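Local coordinates for protein MATE family efflux transporter (PDB 6IDP) that probably exports drugs and other toxic compounds across the membrane as a multidrug transporter of the MATE family, undergoing proton-dependent conformational change, at residues 62-67 against 143-148; 137-142 against 195-200; 152-157 against 214-219; 23-28 against 165-170. All coordinates share one frame; numbering follows the deposited sequence.

Interaction 1. Residues 62-67 against 143-148; sequences GIQVGL and TGAMLY. With OLC ((2R)-2,3-dihydroxypropyl (9Z)-octadec-9-enoate), chain B.
Gln64 fills the space between the two helices, with its carboxamide wedged between Ala145 and Tyr148. The two ends of the amide do different work: OE1 rests on the methyl of Ala145, 3.6 Å from its CB, while NE2 comes up to the root of the tyrosine side chain, 3.4 Å from Tyr148 CB. Amide and phenol planes are 48° apart, so the groups meet at a slant rather than stacked. Chi1 of Tyr148 (-175°) sends its ring away from the backbone N and toward helix 62-67, where CE2 lies 3.4 Å from Gln64 O. This close part joins helices 54-80 and 124-156, two nearly parallel members of the amino-terminal bundle of the MATE fold, whose short segments run 10.0 Å apart at an angle of 15°. On the other side the helices themselves touch more loosely, Val65 CG2 staying 4.0 Å from Tyr148 OH, and the acyl chain of a monoolein (chain B) lies close against them. Its C15 is 3.3 Å from Gln64 NE2, and its C8 is 3.8 Å from Val65 CG2. A water in the plane of the ring donates to Val65 O; its modelled approach to the tyrosine hydroxyl is doubtfully short.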
# COMPACT_ATOMS: atom_id res chain seq x y z
N GLY A 62 -6.64 -4.47 -1.09
CA GLY A 62 -6.80 -3.81 -2.37
C GLY A 62 -8.07 -2.99 -2.44
O GLY A 62 -8.11 -1.93 -3.08
N ILE A 63 -9.12 -3.48 -1.79
CA ILE A 63 -10.41 -2.79 -1.79
C ILE A 63 -10.38 -1.56 -0.89
O ILE A 63 -10.81 -0.48 -1.30
CB ILE A 63 -11.53 -3.75 -1.34
CG1 ILE A 63 -11.89 -4.71 -2.47
CG2 ILE A 63 -12.77 -2.97 -0.91
CD1 ILE A 63 -12.86 -5.80 -2.08
N GLN A 64 -9.86 -1.70 0.32
CA GLN A 64 -9.84 -0.60 1.27
C GLN A 64 -8.86 0.50 0.84
O GLN A 64 -9.09 1.68 1.12
CB GLN A 64 -9.50 -1.10 2.69
CG GLN A 64 -8.03 -1.39 2.94
CD GLN A 64 -7.79 -1.95 4.33
OE1 GLN A 64 -8.30 -3.02 4.68
NE2 GLN A 64 -7.02 -1.24 5.13
N VAL A 65 -7.79 0.12 0.16
CA VAL A 65 -6.83 1.10 -0.34
C VAL A 65 -7.46 1.89 -1.48
O VAL A 65 -7.33 3.12 -1.54
CB VAL A 65 -5.51 0.44 -0.80
CG1 VAL A 65 -4.68 1.42 -1.62
CG2 VAL A 65 -4.72 -0.03 0.41
N GLY A 66 -8.15 1.19 -2.38
CA GLY A 66 -8.88 1.82 -3.46
C GLY A 66 -9.87 2.87 -2.99
O GLY A 66 -10.00 3.93 -3.61
N LEU A 67 -10.58 2.58 -1.90
CA LEU A 67 -11.52 3.55 -1.33
C LEU A 67 -10.78 4.69 -0.64
O LEU A 67 -11.22 5.84 -0.69
CB LEU A 67 -12.47 2.87 -0.35
CG LEU A 67 -13.47 3.79 0.36
CD1 LEU A 67 -14.28 4.61 -0.65
CD2 LEU A 67 -14.40 3.01 1.26
N THR A 143 -12.47 -4.41 11.00
CA THR A 143 -12.04 -3.41 11.97
C THR A 143 -10.84 -2.62 11.44
O THR A 143 -10.77 -1.41 11.62
CB THR A 143 -11.69 -4.07 13.32
OG1 THR A 143 -12.78 -4.89 13.75
CG2 THR A 143 -11.42 -3.01 14.38
N GLY A 144 -9.91 -3.32 10.79
CA GLY A 144 -8.75 -2.68 10.20
C GLY A 144 -9.10 -1.76 9.04
O GLY A 144 -8.53 -0.68 8.90
N ALA A 145 -10.04 -2.20 8.21
CA ALA A 145 -10.51 -1.40 7.09
C ALA A 145 -11.15 -0.11 7.56
O ALA A 145 -10.91 0.96 7.00
CB ALA A 145 -11.49 -2.21 6.24
N MET A 146 -11.98 -0.20 8.61
CA MET A 146 -12.66 0.96 9.16
C MET A 146 -11.70 1.97 9.76
O MET A 146 -11.87 3.18 9.57
CB MET A 146 -13.67 0.52 10.23
CG MET A 146 -14.82 -0.30 9.70
SD MET A 146 -15.69 0.51 8.34
CE MET A 146 -16.18 2.06 9.11
N LEU A 147 -10.70 1.48 10.49
CA LEU A 147 -9.67 2.35 11.04
C LEU A 147 -8.93 3.05 9.90
O LEU A 147 -8.63 4.24 9.98
CB LEU A 147 -8.68 1.56 11.90
CG LEU A 147 -7.57 2.34 12.60
CD1 LEU A 147 -8.14 3.45 13.46
CD2 LEU A 147 -6.70 1.41 13.44
N TYR A 148 -8.67 2.31 8.83
CA TYR A 148 -8.00 2.86 7.66
C TYR A 148 -8.83 3.95 6.98
O TYR A 148 -8.29 4.94 6.50
CB TYR A 148 -7.67 1.75 6.65
CG TYR A 148 -6.87 2.23 5.46
CD1 TYR A 148 -5.49 2.40 5.55
CD2 TYR A 148 -7.48 2.53 4.25
CE1 TYR A 148 -4.75 2.85 4.47
CE2 TYR A 148 -6.75 2.99 3.17
CZ TYR A 148 -5.39 3.14 3.28
OH TYR A 148 -4.65 3.59 2.21
C18 OLC B . -4.05 0.52 10.79
C10 OLC B . -1.71 -0.60 4.24
C9 OLC B . -1.07 0.33 3.50
C17 OLC B . -4.61 0.34 9.40
C11 OLC B . -3.21 -0.75 4.14
C8 OLC B . -1.84 1.22 2.56
C16 OLC B . -5.32 -0.99 9.30
C12 OLC B . -3.71 -1.71 5.21
C15 OLC B . -5.21 -1.54 7.89
C13 OLC B . -3.13 -1.31 6.55
C14 OLC B . -3.82 -2.09 7.65
O HOH W 1 -5.33 4.56 0.10

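Interaction 2. Residues 137-142 against 195-200; sequences WLASAW and ATIIAF. With OLC ((2R)-2,3-dihydroxypropyl (9Z)-octadec-9-enoate), chain O; OLC ((2R)-2,3-dihydroxypropyl (9Z)-octadec-9-enoate), chain R; OLC ((2R)-2,3-dihydroxypropyl (9Z)-octadec-9-enoate), chain B.
Ala139 and Ser140 present small side chains to Ile197, and this lets the two helices run close together, 8.6 Å between the axes of the short segments at an angle of 20°. At the start of the segment, the side chain of Trp137 sets out away from helix 195-200, and its carbonyl joins the local hydrogen bonding of its own helix. That of Leu138 starts away as well, its CB lying 4.0 Å from C13 of a monoolein (chain R). Ala139 is the first to reach across: its CB lies 3.8 Å from Ile197 CD1, the end of an isoleucine chain that reaches across to helix 137-142. Ser140 carries more of the contact. With chi1 at 69°, its OG folds back between the backbone N and the carbonyl carbon toward Trp137 O, in a bond whose modelled length is doubtfully short, and so the CB methylene is what the other helix meets. Ile197 CG1 lies 3.6 Å from Ser140 CB, and Thr196 CG2 approaches the same Ser140 CB at 4.0 Å. A turn further along, Phe200 brings CD2 to 4.1 Å from Ser140 O, which sits at the ring edge. Trp142 ends the segment on the lipid side, with C18 of the chain R monoolein 3.7 Å above one face of its indole. Thr196 OG1 is bonded to Ala192 O and Asn174 ND2, and Ser140 OG is apparently turned back on Trp137 O. These neighbouring helices therefore meet mainly through aliphatic groups, with one ring edge beside a carbonyl, and their cohesion rests on van der Waals packing.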
# COMPACT_ATOMS: atom_id res chain seq x y z
N TRP A 137 -10.72 -13.64 11.95
CA TRP A 137 -9.83 -12.90 11.05
C TRP A 137 -10.58 -11.91 10.16
O TRP A 137 -10.11 -10.79 9.96
CB TRP A 137 -9.02 -13.86 10.17
CG TRP A 137 -8.06 -13.10 9.33
CD1 TRP A 137 -6.80 -12.70 9.67
CD2 TRP A 137 -8.29 -12.59 8.01
NE1 TRP A 137 -6.23 -12.00 8.64
CE2 TRP A 137 -7.13 -11.91 7.61
CE3 TRP A 137 -9.38 -12.65 7.13
CZ2 TRP A 137 -7.01 -11.30 6.37
CZ3 TRP A 137 -9.26 -12.05 5.89
CH2 TRP A 137 -8.09 -11.38 5.52
N LEU A 138 -11.72 -12.31 9.62
CA LEU A 138 -12.52 -11.40 8.81
C LEU A 138 -13.02 -10.24 9.65
O LEU A 138 -13.15 -9.11 9.16
CB LEU A 138 -13.70 -12.13 8.16
CG LEU A 138 -13.37 -12.95 6.91
CD1 LEU A 138 -14.53 -13.84 6.50
CD2 LEU A 138 -12.98 -12.02 5.77
N ALA A 139 -13.28 -10.51 10.93
CA ALA A 139 -13.69 -9.47 11.87
C ALA A 139 -12.56 -8.46 12.08
O ALA A 139 -12.80 -7.26 12.21
CB ALA A 139 -14.10 -10.09 13.19
N SER A 140 -11.33 -8.97 12.11
CA SER A 140 -10.15 -8.12 12.24
C SER A 140 -9.91 -7.33 10.96
O SER A 140 -9.42 -6.21 11.00
CB SER A 140 -8.91 -8.96 12.58
OG SER A 140 -8.53 -9.76 11.48
N ALA A 141 -10.25 -7.94 9.82
CA ALA A 141 -10.09 -7.27 8.54
C ALA A 141 -11.07 -6.10 8.43
O ALA A 141 -10.72 -5.04 7.91
CB ALA A 141 -10.30 -8.25 7.40
N TRP A 142 -12.29 -6.29 8.92
CA TRP A 142 -13.29 -5.24 8.88
C TRP A 142 -12.90 -4.08 9.78
O TRP A 142 -12.99 -2.92 9.40
CB TRP A 142 -14.67 -5.78 9.29
CG TRP A 142 -15.77 -4.76 9.16
CD1 TRP A 142 -16.56 -4.55 8.07
CD2 TRP A 142 -16.19 -3.82 10.15
NE1 TRP A 142 -17.45 -3.53 8.32
CE2 TRP A 142 -17.24 -3.06 9.59
CE3 TRP A 142 -15.77 -3.53 11.46
CZ2 TRP A 142 -17.88 -2.04 10.30
CZ3 TRP A 142 -16.41 -2.52 12.15
CH2 TRP A 142 -17.46 -1.79 11.57
N ALA A 195 -6.12 -10.35 18.96
CA ALA A 195 -5.19 -9.28 19.35
C ALA A 195 -5.28 -8.11 18.38
O ALA A 195 -5.17 -6.95 18.77
CB ALA A 195 -3.77 -9.81 19.43
N THR A 196 -5.48 -8.42 17.10
CA THR A 196 -5.62 -7.40 16.07
C THR A 196 -6.93 -6.63 16.20
O THR A 196 -6.96 -5.41 16.05
CB THR A 196 -5.52 -8.02 14.66
OG1 THR A 196 -4.26 -8.69 14.51
CG2 THR A 196 -5.65 -6.95 13.59
N ILE A 197 -8.02 -7.34 16.49
CA ILE A 197 -9.32 -6.70 16.67
C ILE A 197 -9.27 -5.69 17.81
O ILE A 197 -9.76 -4.57 17.67
CB ILE A 197 -10.44 -7.73 16.96
CG1 ILE A 197 -10.61 -8.69 15.78
CG2 ILE A 197 -11.76 -7.02 17.26
CD1 ILE A 197 -11.56 -9.84 16.05
N ILE A 198 -8.67 -6.07 18.93
CA ILE A 198 -8.60 -5.19 20.09
C ILE A 198 -7.72 -3.98 19.80
O ILE A 198 -8.10 -2.85 20.09
CB ILE A 198 -8.08 -5.94 21.32
CG1 ILE A 198 -8.98 -7.12 21.64
CG2 ILE A 198 -8.00 -5.00 22.52
CD1 ILE A 198 -8.57 -7.91 22.85
N ALA A 199 -6.54 -4.23 19.22
CA ALA A 199 -5.61 -3.16 18.86
C ALA A 199 -6.26 -2.14 17.92
O ALA A 199 -6.27 -0.94 18.21
CB ALA A 199 -4.37 -3.75 18.22
N PHE A 200 -6.78 -2.61 16.79
CA PHE A 200 -7.45 -1.74 15.84
C PHE A 200 -8.72 -1.14 16.43
O PHE A 200 -9.14 -0.05 16.05
CB PHE A 200 -7.79 -2.50 14.56
CG PHE A 200 -6.61 -2.74 13.66
CD1 PHE A 200 -5.44 -2.01 13.81
CD2 PHE A 200 -6.67 -3.70 12.66
CE1 PHE A 200 -4.35 -2.23 12.98
CE2 PHE A 200 -5.59 -3.92 11.82
CZ PHE A 200 -4.43 -3.19 11.98
C18 OLC O . -1.56 -4.70 13.02
C17 OLC O . -1.18 -5.30 11.68
C16 OLC O . -2.41 -5.82 10.96
C15 OLC O . -2.19 -5.73 9.47
C14 OLC O . -3.52 -5.73 8.75
C18 OLC R . -18.63 -6.65 10.83
C10 OLC R . -20.59 -13.94 8.74
C9 OLC R . -21.60 -14.83 8.80
C17 OLC R . -17.66 -7.81 10.89
C11 OLC R . -19.24 -14.26 9.36
C8 OLC R . -21.43 -16.18 9.47
C16 OLC R . -17.95 -8.77 9.76
C12 OLC R . -18.15 -13.55 8.60
C7 OLC R . -22.71 -16.98 9.32
C15 OLC R . -17.30 -10.11 10.02
C13 OLC R . -17.47 -12.54 9.50
C6 OLC R . -22.40 -18.45 9.47
C14 OLC R . -17.85 -11.14 9.06
C5 OLC R . -23.19 -19.24 8.45
C18 OLC B . -4.05 0.52 10.79
C10 OLC B . -1.71 -0.60 4.24
C9 OLC B . -1.07 0.33 3.50
C17 OLC B . -4.61 0.34 9.40
C11 OLC B . -3.21 -0.75 4.14
C8 OLC B . -1.84 1.22 2.56
C16 OLC B . -5.32 -0.99 9.30
C12 OLC B . -3.71 -1.71 5.21
C15 OLC B . -5.21 -1.54 7.89
C13 OLC B . -3.13 -1.31 6.55
C14 OLC B . -3.82 -2.09 7.65

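Interaction 3. Residues 152-157 against 214-219; sequences SVCRAN and RQWTSY. With OLC ((2R)-2,3-dihydroxypropyl (9Z)-octadec-9-enoate), chain C.
The indole of Trp216 is sandwiched, with Asn157 from the end of helix 124-156 on one face and Arg214 of its own loop on the other. Asn157 CB sits over the middle of the ring system, 3.7 Å from the centroid of the five-membered ring in a CH-pi contact. Its carboxamide continues across the same face, with amide and indole planes only 15° apart and Asn157 OD1 3.1 Å from Trp216 CD1. On the opposite face Arg214 CB lies 3.7 Å above the ring plane, offset toward the rim. The edge belongs to Cys154, whose SG is in the plane of the indole and 3.9 Å from Trp216 CZ3, a sulfur-aromatic contact. Val153 CG1 extends the packing to Trp216 CB, 3.9 Å away. Just before the tryptophan, helix 189-213 ends in a Schellman motif with positive phi at Gln215 (58°), so the contact ties two helix ends together. A nearly straight bond, 2.7 Å long, runs from Asn157 ND2 to Val153 O, adding a second donor to an oxygen that Asn157 N reaches from the opposite face of its plane. A water accepts from Asn157 ND2 at 3.2 Å and donates to Trp216 O over a short 2.5 Å. The amide, its rotation set by the bond to Val153 O, offers a polar but flat surface to the indole, which probably limits movement of both.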
# COMPACT_ATOMS: atom_id res chain seq x y z
N SER A 152 -7.98 7.81 6.32
CA SER A 152 -8.10 8.44 5.01
C SER A 152 -8.84 9.77 5.09
O SER A 152 -8.53 10.70 4.35
CB SER A 152 -8.81 7.50 4.03
OG SER A 152 -8.07 6.31 3.86
N VAL A 153 -9.83 9.86 5.98
CA VAL A 153 -10.54 11.11 6.20
C VAL A 153 -9.62 12.14 6.87
O VAL A 153 -9.63 13.31 6.49
CB VAL A 153 -11.81 10.89 7.06
CG1 VAL A 153 -12.43 12.22 7.46
CG2 VAL A 153 -12.81 10.04 6.30
N CYS A 154 -8.82 11.71 7.84
CA CYS A 154 -7.82 12.57 8.47
C CYS A 154 -6.86 13.15 7.45
O CYS A 154 -6.62 14.36 7.40
CB CYS A 154 -7.01 11.81 9.52
SG CYS A 154 -7.92 11.30 10.99
N ARG A 155 -6.30 12.26 6.63
CA ARG A 155 -5.34 12.63 5.60
C ARG A 155 -5.99 13.56 4.58
O ARG A 155 -5.40 14.55 4.17
CB ARG A 155 -4.78 11.38 4.93
CG ARG A 155 -3.81 10.59 5.81
CD ARG A 155 -3.42 9.25 5.20
NE ARG A 155 -3.23 9.34 3.75
CZ ARG A 155 -3.89 8.61 2.86
NH1 ARG A 155 -4.79 7.72 3.26
NH2 ARG A 155 -3.65 8.77 1.57
N ALA A 156 -7.23 13.24 4.20
CA ALA A 156 -7.98 14.07 3.27
C ALA A 156 -8.14 15.50 3.80
O ALA A 156 -8.20 16.45 3.03
CB ALA A 156 -9.35 13.46 2.99
N ASN A 157 -8.20 15.62 5.12
CA ASN A 157 -8.28 16.93 5.77
C ASN A 157 -6.91 17.47 6.17
O ASN A 157 -6.80 18.34 7.03
CB ASN A 157 -9.18 16.85 7.00
CG ASN A 157 -10.66 16.78 6.64
OD1 ASN A 157 -11.35 17.80 6.65
ND2 ASN A 157 -11.14 15.59 6.31
N ARG A 214 -13.58 17.52 15.16
CA ARG A 214 -13.03 18.42 14.15
C ARG A 214 -14.01 18.61 13.00
O ARG A 214 -13.71 19.33 12.04
CB ARG A 214 -11.70 17.89 13.63
CG ARG A 214 -10.58 17.91 14.66
CD ARG A 214 -9.31 17.33 14.09
NE ARG A 214 -8.18 17.45 15.01
CZ ARG A 214 -7.69 16.44 15.72
NH1 ARG A 214 -8.22 15.23 15.63
NH2 ARG A 214 -6.66 16.65 16.53
N GLN A 215 -15.16 17.95 13.10
CA GLN A 215 -16.23 18.04 12.11
C GLN A 215 -15.76 17.62 10.72
O GLN A 215 -16.05 18.28 9.72
CB GLN A 215 -16.81 19.46 12.07
CG GLN A 215 -17.61 19.81 13.32
CD GLN A 215 -18.02 21.27 13.37
OE1 GLN A 215 -18.10 21.95 12.35
NE2 GLN A 215 -18.28 21.77 14.58
N TRP A 216 -15.03 16.51 10.67
CA TRP A 216 -14.55 15.96 9.41
C TRP A 216 -15.53 14.93 8.86
O TRP A 216 -15.38 14.45 7.74
CB TRP A 216 -13.16 15.35 9.59
CG TRP A 216 -12.10 16.38 9.82
CD1 TRP A 216 -12.22 17.73 9.66
CD2 TRP A 216 -10.75 16.15 10.24
NE1 TRP A 216 -11.04 18.35 9.96
CE2 TRP A 216 -10.12 17.40 10.32
CE3 TRP A 216 -10.02 15.00 10.57
CZ2 TRP A 216 -8.78 17.54 10.71
CZ3 TRP A 216 -8.70 15.14 10.95
CH2 TRP A 216 -8.10 16.40 11.02
N THR A 217 -16.53 14.59 9.67
CA THR A 217 -17.61 13.72 9.25
C THR A 217 -18.95 14.32 9.65
O THR A 217 -19.07 14.95 10.70
CB THR A 217 -17.50 12.31 9.86
OG1 THR A 217 -17.35 12.42 11.28
CG2 THR A 217 -16.32 11.56 9.28
N SER A 218 -19.96 14.13 8.79
CA SER A 218 -21.31 14.56 9.11
C SER A 218 -22.32 13.52 8.63
O SER A 218 -22.11 12.89 7.60
CB SER A 218 -21.63 15.91 8.48
OG SER A 218 -22.99 16.23 8.65
N TYR A 219 -23.41 13.36 9.37
CA TYR A 219 -24.46 12.44 8.96
C TYR A 219 -25.76 13.18 8.72
O TYR A 219 -26.85 12.61 8.79
CB TYR A 219 -24.61 11.33 10.00
CG TYR A 219 -23.37 10.45 10.02
CD1 TYR A 219 -23.18 9.47 9.06
CD2 TYR A 219 -22.38 10.65 10.97
CE1 TYR A 219 -22.05 8.68 9.06
CE2 TYR A 219 -21.24 9.86 10.98
CZ TYR A 219 -21.08 8.88 10.02
OH TYR A 219 -19.95 8.10 10.03
C10 OLC C . -23.93 0.79 8.95
C9 OLC C . -24.54 1.99 9.05
C11 OLC C . -24.63 -0.48 9.39
C8 OLC C . -25.95 2.09 9.61
C24 OLC C . -30.11 12.33 8.72
C12 OLC C . -23.59 -1.53 9.70
C7 OLC C . -26.20 3.51 10.05
C13 OLC C . -22.71 -1.74 8.49
C6 OLC C . -27.43 4.05 9.37
C14 OLC C . -21.58 -2.68 8.86
C5 OLC C . -27.13 4.36 7.92
C4 OLC C . -26.39 5.68 7.83
C3 OLC C . -27.17 6.66 6.98
C2 OLC C . -28.06 7.51 7.85
C21 OLC C . -29.04 11.03 6.90
C1 OLC C . -28.02 8.95 7.38
C22 OLC C . -30.22 11.91 7.27
O19 OLC C . -27.03 9.38 6.82
O25 OLC C . -31.36 12.81 9.17
O23 OLC C . -30.22 13.05 6.44
O20 OLC C . -29.12 9.80 7.60
O HOH W 2 -14.20 15.11 5.60

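Interaction 4. Residues 23-28 against 165-170; sequences FGVLSL and TLMMVT
Met167 enters helix 23-28 as a knob, its side chain held among Gly24, Val25, Ser27 and Leu28. The apolar contacts centre on its thioether. Met167 CB lies 3.7 Å from Gly24 CA, and the bend at chi3 (72°) brings CE down on the backbone, 3.4 Å from Gly24 C. The same methyl reaches Leu28 CD2 at 4.2 Å. Because Gly24 has no side chain, the sulfur can lie directly over this part of the helix. Such knobs-into-holes packing joins helix 5-39, the first of the amino-terminal bundle of the MATE fold, to helix 161-184, with the short segments 7.7 Å apart and only 13° from parallel. Met168 makes the second apolar patch: its SD is 3.9 Å from Phe23 CB, and its CG lies 3.7 Å from Ser27 CB. The hydroxyl of Ser27 bonds within its own helix. Ser27 OG, at chi1 66°, donates to Gly24 O over 2.7 Å, and Leu28 N reaches that carbonyl from the same face of its plane. Turned in this way, the hydroxyl also lies against the other helix, 3.3 Å from Met168 CA. Behind the contact, Val25 packs on helix 281-299 through Val281, Leu284 and Met288.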
# COMPACT_ATOMS: atom_id res chain seq x y z
N PHE A 23 6.90 6.75 9.98
CA PHE A 23 6.96 6.09 11.28
C PHE A 23 5.78 5.14 11.46
O PHE A 23 5.92 4.08 12.07
CB PHE A 23 6.97 7.13 12.42
CG PHE A 23 8.31 7.80 12.62
CD1 PHE A 23 9.34 7.61 11.72
CD2 PHE A 23 8.52 8.61 13.72
CE1 PHE A 23 10.57 8.23 11.91
CE2 PHE A 23 9.75 9.23 13.92
CZ PHE A 23 10.77 9.04 13.01
N GLY A 24 4.63 5.53 10.93
CA GLY A 24 3.45 4.69 10.98
C GLY A 24 3.67 3.36 10.28
O GLY A 24 3.38 2.30 10.83
N VAL A 25 4.17 3.43 9.05
CA VAL A 25 4.46 2.24 8.27
C VAL A 25 5.55 1.39 8.92
O VAL A 25 5.44 0.17 9.00
CB VAL A 25 4.87 2.61 6.83
CG1 VAL A 25 5.38 1.39 6.07
CG2 VAL A 25 3.71 3.24 6.09
N LEU A 26 6.60 2.06 9.40
CA LEU A 26 7.72 1.38 10.07
C LEU A 26 7.28 0.67 11.34
O LEU A 26 7.71 -0.46 11.60
CB LEU A 26 8.82 2.39 10.40
CG LEU A 26 9.73 2.81 9.24
CD1 LEU A 26 10.65 3.94 9.67
CD2 LEU A 26 10.54 1.63 8.75
N SER A 27 6.44 1.32 12.14
CA SER A 27 5.92 0.71 13.35
C SER A 27 5.06 -0.50 12.99
O SER A 27 5.09 -1.52 13.67
CB SER A 27 5.11 1.72 14.16
OG SER A 27 3.93 2.10 13.47
N LEU A 28 4.31 -0.36 11.90
CA LEU A 28 3.46 -1.43 11.40
C LEU A 28 4.27 -2.66 11.00
O LEU A 28 3.93 -3.78 11.37
CB LEU A 28 2.64 -0.92 10.21
CG LEU A 28 1.77 -1.91 9.45
CD1 LEU A 28 0.83 -2.62 10.41
CD2 LEU A 28 0.98 -1.21 8.36
N THR A 165 0.59 8.55 14.27
CA THR A 165 0.76 8.27 15.69
C THR A 165 -0.02 7.04 16.12
O THR A 165 0.49 6.20 16.86
CB THR A 165 0.34 9.49 16.54
OG1 THR A 165 1.24 10.57 16.31
CG2 THR A 165 0.34 9.15 18.02
N LEU A 166 -1.26 6.92 15.64
CA LEU A 166 -2.12 5.81 16.03
C LEU A 166 -1.65 4.48 15.43
O LEU A 166 -1.88 3.43 16.01
CB LEU A 166 -3.56 6.08 15.63
CG LEU A 166 -4.31 7.07 16.52
CD1 LEU A 166 -5.78 7.14 16.13
CD2 LEU A 166 -4.16 6.70 17.99
N MET A 167 -1.01 4.54 14.26
CA MET A 167 -0.43 3.34 13.68
C MET A 167 0.67 2.80 14.59
O MET A 167 0.83 1.59 14.74
CB MET A 167 0.12 3.61 12.27
CG MET A 167 -0.96 3.82 11.23
SD MET A 167 -0.30 4.40 9.65
CE MET A 167 0.51 2.92 9.06
N MET A 168 1.43 3.71 15.20
CA MET A 168 2.45 3.31 16.16
C MET A 168 1.81 2.70 17.40
O MET A 168 2.25 1.66 17.90
CB MET A 168 3.34 4.49 16.55
CG MET A 168 4.09 5.10 15.38
SD MET A 168 5.64 5.91 15.84
CE MET A 168 5.05 7.36 16.70
N VAL A 169 0.75 3.34 17.88
CA VAL A 169 0.06 2.89 19.09
C VAL A 169 -0.55 1.50 18.92
O VAL A 169 -0.36 0.62 19.76
CB VAL A 169 -1.04 3.88 19.51
CG1 VAL A 169 -1.85 3.32 20.66
CG2 VAL A 169 -0.42 5.22 19.89
N THR A 170 -1.27 1.29 17.82
CA THR A 170 -1.91 0.01 17.57
C THR A 170 -0.88 -1.09 17.30
O THR A 170 -1.10 -2.25 17.64
CB THR A 170 -2.91 0.08 16.40
OG1 THR A 170 -2.23 0.51 15.21
CG2 THR A 170 -4.04 1.06 16.72

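Three of the four contacts share helix 124-156: interactions 2, 1 and 3 follow one another along it. Interactions 1 and 2 meet directly, Gly144 CA lying 3.4 Å from Phe200 CD2. Thr170 connects interaction 4 to this pair: its CG2 is 3.4 Å from Ala199 O and 4.2 Å from Leu147 CD2. Interaction 3 is more remote. Tyr148 OH comes within 4.3 Å of Arg155 NH1, but the nearest atoms of interactions 3 and 4 are about 7 Å apart, and those of 2 and 3 about 10 Å. Interactions 1 and 2 border the same acyl chain, that of the chain B monoolein, while 3 and 4 join other parts of the amino-terminal bundle.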